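Local coordinates for Sca-family protein (Rickettsia rickettsii, PDB 4LQ8) that forms the N-terminal head region of surface cell antigen 4, a rickettsial protein probably involved in cell adhesion, at residues 83-88 and 103-108; 274-279 and 312-317. All coordinates share one frame; numbering follows the deposited sequence.

Interaction 1: residues 83-88 and 103-108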
# COMPACT_ATOMS: atom_id res chain seq x y z
N GLU A 83 14.25 -3.62 -13.29
CA GLU A 83 15.42 -2.92 -13.82
C GLU A 83 16.61 -3.12 -12.88
O GLU A 83 17.70 -3.43 -13.36
CB GLU A 83 15.14 -1.42 -14.00
CG GLU A 83 14.45 -1.12 -15.32
CD GLU A 83 15.26 -1.53 -16.53
OE1 GLU A 83 16.47 -1.21 -16.58
OE2 GLU A 83 14.70 -2.27 -17.38
N GLN A 84 16.38 -2.99 -11.55
CA GLN A 84 17.42 -3.18 -10.54
C GLN A 84 17.91 -4.63 -10.54
O GLN A 84 19.12 -4.84 -10.49
CB GLN A 84 16.97 -2.73 -9.14
CG GLN A 84 18.10 -2.80 -8.09
CD GLN A 84 19.23 -1.85 -8.37
OE1 GLN A 84 19.05 -0.64 -8.41
NE2 GLN A 84 20.43 -2.37 -8.58
N ILE A 85 16.98 -5.62 -10.63
CA ILE A 85 17.35 -7.04 -10.68
C ILE A 85 18.23 -7.28 -11.93
O ILE A 85 19.28 -7.90 -11.81
CB ILE A 85 16.11 -7.99 -10.65
CG1 ILE A 85 15.34 -7.86 -9.31
CG2 ILE A 85 16.54 -9.46 -10.92
CD1 ILE A 85 13.95 -8.57 -9.23
N LEU A 86 17.81 -6.74 -13.10
CA LEU A 86 18.60 -6.88 -14.35
C LEU A 86 19.99 -6.29 -14.20
O LEU A 86 20.94 -6.88 -14.71
CB LEU A 86 17.88 -6.31 -15.58
CG LEU A 86 16.57 -7.04 -16.00
CD1 LEU A 86 15.89 -6.29 -17.15
CD2 LEU A 86 16.83 -8.50 -16.42
N LYS A 87 20.12 -5.14 -13.50
CA LYS A 87 21.44 -4.54 -13.26
C LYS A 87 22.25 -5.45 -12.32
O LYS A 87 23.42 -5.68 -12.58
CB LYS A 87 21.32 -3.13 -12.65
CG LYS A 87 20.88 -2.06 -13.64
CD LYS A 87 20.79 -0.70 -12.97
CE LYS A 87 19.44 -0.43 -12.35
NZ LYS A 87 19.39 0.91 -11.74
N ASP A 88 21.63 -5.95 -11.24
CA ASP A 88 22.28 -6.83 -10.27
C ASP A 88 22.83 -8.11 -10.92
O ASP A 88 23.90 -8.56 -10.54
CB ASP A 88 21.33 -7.19 -9.12
CG ASP A 88 21.00 -6.07 -8.15
OD1 ASP A 88 21.56 -4.95 -8.31
OD2 ASP A 88 20.23 -6.32 -7.19
N LYS A 103 17.03 -14.23 -19.29
CA LYS A 103 16.14 -14.79 -20.31
C LYS A 103 14.76 -15.09 -19.73
O LYS A 103 13.78 -14.76 -20.38
CB LYS A 103 16.76 -16.04 -20.98
N GLU A 104 14.69 -15.62 -18.47
CA GLU A 104 13.42 -15.90 -17.79
C GLU A 104 12.60 -14.62 -17.61
O GLU A 104 11.40 -14.62 -17.86
CB GLU A 104 13.64 -16.53 -16.42
CG GLU A 104 13.98 -18.01 -16.44
CD GLU A 104 14.36 -18.57 -15.09
OE1 GLU A 104 13.96 -17.98 -14.06
OE2 GLU A 104 15.04 -19.62 -15.07
N ILE A 105 13.25 -13.53 -17.15
CA ILE A 105 12.60 -12.23 -16.92
C ILE A 105 12.08 -11.68 -18.25
O ILE A 105 10.91 -11.33 -18.35
CB ILE A 105 13.53 -11.25 -16.15
CG1 ILE A 105 13.79 -11.74 -14.71
CG2 ILE A 105 13.01 -9.78 -16.21
CD1 ILE A 105 14.91 -10.98 -13.88
N GLU A 106 12.94 -11.64 -19.29
CA GLU A 106 12.60 -11.11 -20.61
C GLU A 106 11.48 -11.85 -21.29
O GLU A 106 10.61 -11.20 -21.87
CB GLU A 106 13.82 -11.02 -21.54
CG GLU A 106 14.91 -10.06 -21.07
CD GLU A 106 14.57 -8.59 -20.86
OE1 GLU A 106 13.55 -8.10 -21.38
OE2 GLU A 106 15.38 -7.92 -20.18
N GLU A 107 11.47 -13.20 -21.20
CA GLU A 107 10.45 -14.05 -21.78
C GLU A 107 9.11 -13.84 -21.08
O GLU A 107 8.08 -13.71 -21.74
CB GLU A 107 10.87 -15.53 -21.72
CG GLU A 107 11.80 -15.91 -22.86
CD GLU A 107 12.40 -17.30 -22.83
OE1 GLU A 107 12.06 -18.09 -21.91
OE2 GLU A 107 13.22 -17.61 -23.72
N GLU A 108 9.13 -13.78 -19.76
CA GLU A 108 7.91 -13.54 -19.01
C GLU A 108 7.30 -12.13 -19.24
O GLU A 108 6.07 -12.01 -19.35
CB GLU A 108 8.11 -13.82 -17.54
CG GLU A 108 6.77 -14.04 -16.89
CD GLU A 108 6.81 -14.31 -15.41
OE1 GLU A 108 7.66 -15.12 -14.97
OE2 GLU A 108 5.93 -13.77 -14.71

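Interaction 2: residues 274-279 and 312-317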
# COMPACT_ATOMS: atom_id res chain seq x y z
N LYS A 274 -10.28 -5.63 -4.64
CA LYS A 274 -9.58 -5.98 -5.89
C LYS A 274 -8.10 -5.65 -5.86
O LYS A 274 -7.31 -6.23 -6.60
CB LYS A 274 -10.24 -5.23 -7.09
CG LYS A 274 -11.74 -5.57 -7.31
CD LYS A 274 -11.95 -6.92 -7.96
CE LYS A 274 -13.41 -7.27 -8.08
NZ LYS A 274 -13.60 -8.61 -8.68
N GLU A 275 -7.75 -4.64 -5.06
CA GLU A 275 -6.37 -4.15 -5.07
C GLU A 275 -6.07 -3.36 -3.85
O GLU A 275 -6.97 -2.79 -3.22
CB GLU A 275 -6.21 -3.23 -6.31
CG GLU A 275 -4.83 -3.20 -6.92
CD GLU A 275 -4.30 -4.55 -7.39
OE1 GLU A 275 -3.61 -5.21 -6.60
OE2 GLU A 275 -4.59 -4.95 -8.54
N ILE A 276 -4.79 -3.32 -3.50
CA ILE A 276 -4.22 -2.48 -2.45
C ILE A 276 -2.93 -1.91 -3.00
O ILE A 276 -2.42 -2.39 -4.02
CB ILE A 276 -4.01 -3.20 -1.09
CG1 ILE A 276 -2.92 -4.34 -1.19
CG2 ILE A 276 -5.33 -3.70 -0.48
CD1 ILE A 276 -2.45 -4.92 0.19
N SER A 277 -2.39 -0.89 -2.34
CA SER A 277 -1.07 -0.36 -2.68
C SER A 277 -0.46 0.30 -1.47
O SER A 277 -1.18 0.69 -0.55
CB SER A 277 -1.13 0.62 -3.86
OG SER A 277 -1.39 1.96 -3.45
N SER A 278 0.85 0.48 -1.52
CA SER A 278 1.60 1.19 -0.50
C SER A 278 2.97 1.50 -1.04
O SER A 278 3.40 0.87 -2.01
CB SER A 278 1.71 0.33 0.77
OG SER A 278 2.73 -0.65 0.66
N PRO A 279 3.74 2.41 -0.37
CA PRO A 279 5.17 2.52 -0.71
C PRO A 279 5.85 1.16 -0.49
O PRO A 279 5.42 0.40 0.39
CB PRO A 279 5.71 3.54 0.31
CG PRO A 279 4.53 4.18 0.87
CD PRO A 279 3.41 3.22 0.81
N LYS A 312 -1.72 -9.30 5.39
CA LYS A 312 -1.75 -10.67 4.85
C LYS A 312 -3.18 -11.09 4.44
O LYS A 312 -3.33 -11.70 3.39
CB LYS A 312 -1.14 -11.69 5.85
CG LYS A 312 0.34 -11.41 6.21
CD LYS A 312 1.34 -11.46 5.03
CE LYS A 312 2.72 -10.90 5.40
NZ LYS A 312 3.78 -11.23 4.40
N GLU A 313 -4.20 -10.76 5.23
CA GLU A 313 -5.60 -11.07 4.88
C GLU A 313 -6.02 -10.33 3.59
O GLU A 313 -6.70 -10.92 2.74
CB GLU A 313 -6.56 -10.61 5.99
CG GLU A 313 -6.81 -11.60 7.10
CD GLU A 313 -7.59 -11.00 8.27
OE1 GLU A 313 -8.36 -10.03 8.05
OE2 GLU A 313 -7.40 -11.48 9.41
N MET A 314 -5.65 -9.03 3.47
CA MET A 314 -5.95 -8.20 2.30
C MET A 314 -5.19 -8.71 1.10
O MET A 314 -5.77 -8.84 0.03
CB MET A 314 -5.66 -6.71 2.57
CG MET A 314 -6.58 -6.12 3.60
SD MET A 314 -6.19 -4.39 3.94
CE MET A 314 -7.24 -3.58 2.70
N MET A 315 -3.90 -9.04 1.27
CA MET A 315 -3.09 -9.61 0.18
C MET A 315 -3.74 -10.90 -0.35
O MET A 315 -3.94 -11.02 -1.56
CB MET A 315 -1.63 -9.85 0.61
CG MET A 315 -0.75 -8.61 0.49
SD MET A 315 -0.73 -7.79 -1.16
CE MET A 315 0.01 -9.10 -2.16
N LYS A 316 -4.16 -11.79 0.55
CA LYS A 316 -4.86 -13.04 0.21
C LYS A 316 -6.16 -12.79 -0.62
O LYS A 316 -6.34 -13.44 -1.65
CB LYS A 316 -5.16 -13.87 1.47
CG LYS A 316 -5.74 -15.27 1.21
CD LYS A 316 -4.75 -16.21 0.50
CE LYS A 316 -5.43 -17.38 -0.18
NZ LYS A 316 -4.47 -18.18 -0.99
N GLU A 317 -7.02 -11.86 -0.20
CA GLU A 317 -8.27 -11.53 -0.90
C GLU A 317 -8.00 -10.90 -2.29
O GLU A 317 -8.65 -11.27 -3.27
CB GLU A 317 -9.16 -10.63 -0.02
CG GLU A 317 -10.52 -10.25 -0.59
CD GLU A 317 -11.53 -11.37 -0.79
OE1 GLU A 317 -11.28 -12.50 -0.34
OE2 GLU A 317 -12.59 -11.10 -1.42

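Interaction 1: residues 83-88 and 103-108
Ile105 pushes its CD1 methyl against two side chains of the facing helix, Ile85 and Leu86. With CG1 turned to the backbone N side, anti to the carbonyl carbon (chi1 -67°), and CD1 extended beyond it, this methyl, Ile105 CD1, comes within 3.7 Å of Ile85 CG2. Ile105 CD1 also lies 4.0 Å from Leu86 CD2. On the other branch, Leu86 CD2 meets Ile105 CG2 at 4.0 Å, so Leu86 and Ile105 lie alongside one another and run in opposite senses. Towards the more open side of the helix pair, Glu106 bends at chi2 (-59°) and brings its carboxylate to Leu86, with Glu106 OE2 3.5 Å from Leu86 CD1. This is a plain van der Waals touch; the other oxygen, OE1, forms a salt bridge with Lys109. The contact illustrates how a few branched side chains can bridge two widely spaced helices: the axes of the two short segments approach to 11.4 Å and run nearly antiparallel, at 151°. Helices 64-90 and 95-111 thus form a helical hairpin. Phe118 of helix 116-120 touches both isoleucines, and helix 125-132 packs on Ile85 through Ile128 and Ala131, so the small apolar seam continues into a helical cluster.

Interaction 2: residues 274-279 and 312-317
Met314 is the first residue of helix segment 312-317 to reach the strand, and it does so with its terminal methyl. Its chain runs extended through chi2 and turns at the sulfur (chi3 90°), which sets Met314 CE 3.7 Å from Ile276 CG2. The side chain also touches Ala261 and Tyr263 of the neighbouring strand 258-265, together with Phe226 and Ile228 from loops, and is buried among them.

Met315 comes next and takes the other branch of the same isoleucine. Bent at both chi2 and chi3, it curls across Ile276 at about a right angle and presents sulfur instead of methyl: Met315 SD is 3.6 Å from Ile276 CD1 and 4.1 Å from Ile276 CG1. A looser touch, at 4.1 Å, joins Met315 CG to Ile276 CD1. Ile276 serves both methionines because CG1 lies between the backbone N and the carbonyl carbon (chi1 66°), which splits its two arms between them. Tyr311 and Val318, also on helix 308-320, extend the grip on this isoleucine.

Further along, Glu317 leaves the strand contact to others: it is buried, and its carboxylate is paired with Lys229 and hydrogen-bonded to Asn321.

On the strand, Glu275 and Ser277 flank Ile276 and make contacts with helix 64-90, Glu275 through a salt bridge to Arg70. A classic beta bulge sets Lys274 and Glu275 opposite His262, an irregularity in the antiparallel pairing with strand 258-265. The whole is a worked example of alpha/beta layer packing: the strand turns a single apolar side chain, Ile276, to helix 308-320 and Ser277 to helix 64-90, while the side chain of Glu275 reaches both helix 64-90 and Val318.

How the interactions relate
Helix 64-90 links the two contacts: it supplies one side of interaction 1 and packs against the strand of interaction 2. Its C-terminal part holds segment 83-88, while its earlier turns, with residues such as Val69 and Ile73, pack on strand 271-277. The centres lie 25 Å apart and the nearest atoms about 15 Å, so the two do not touch. Both segments of interaction 1 precede those of interaction 2 in sequence. Interaction 1 sits out in the helical part, its centre 24 Å from the chain centre, and that of interaction 2 only 7 Å from it. One long helix therefore ties the helical and sheet-bearing parts of the head together.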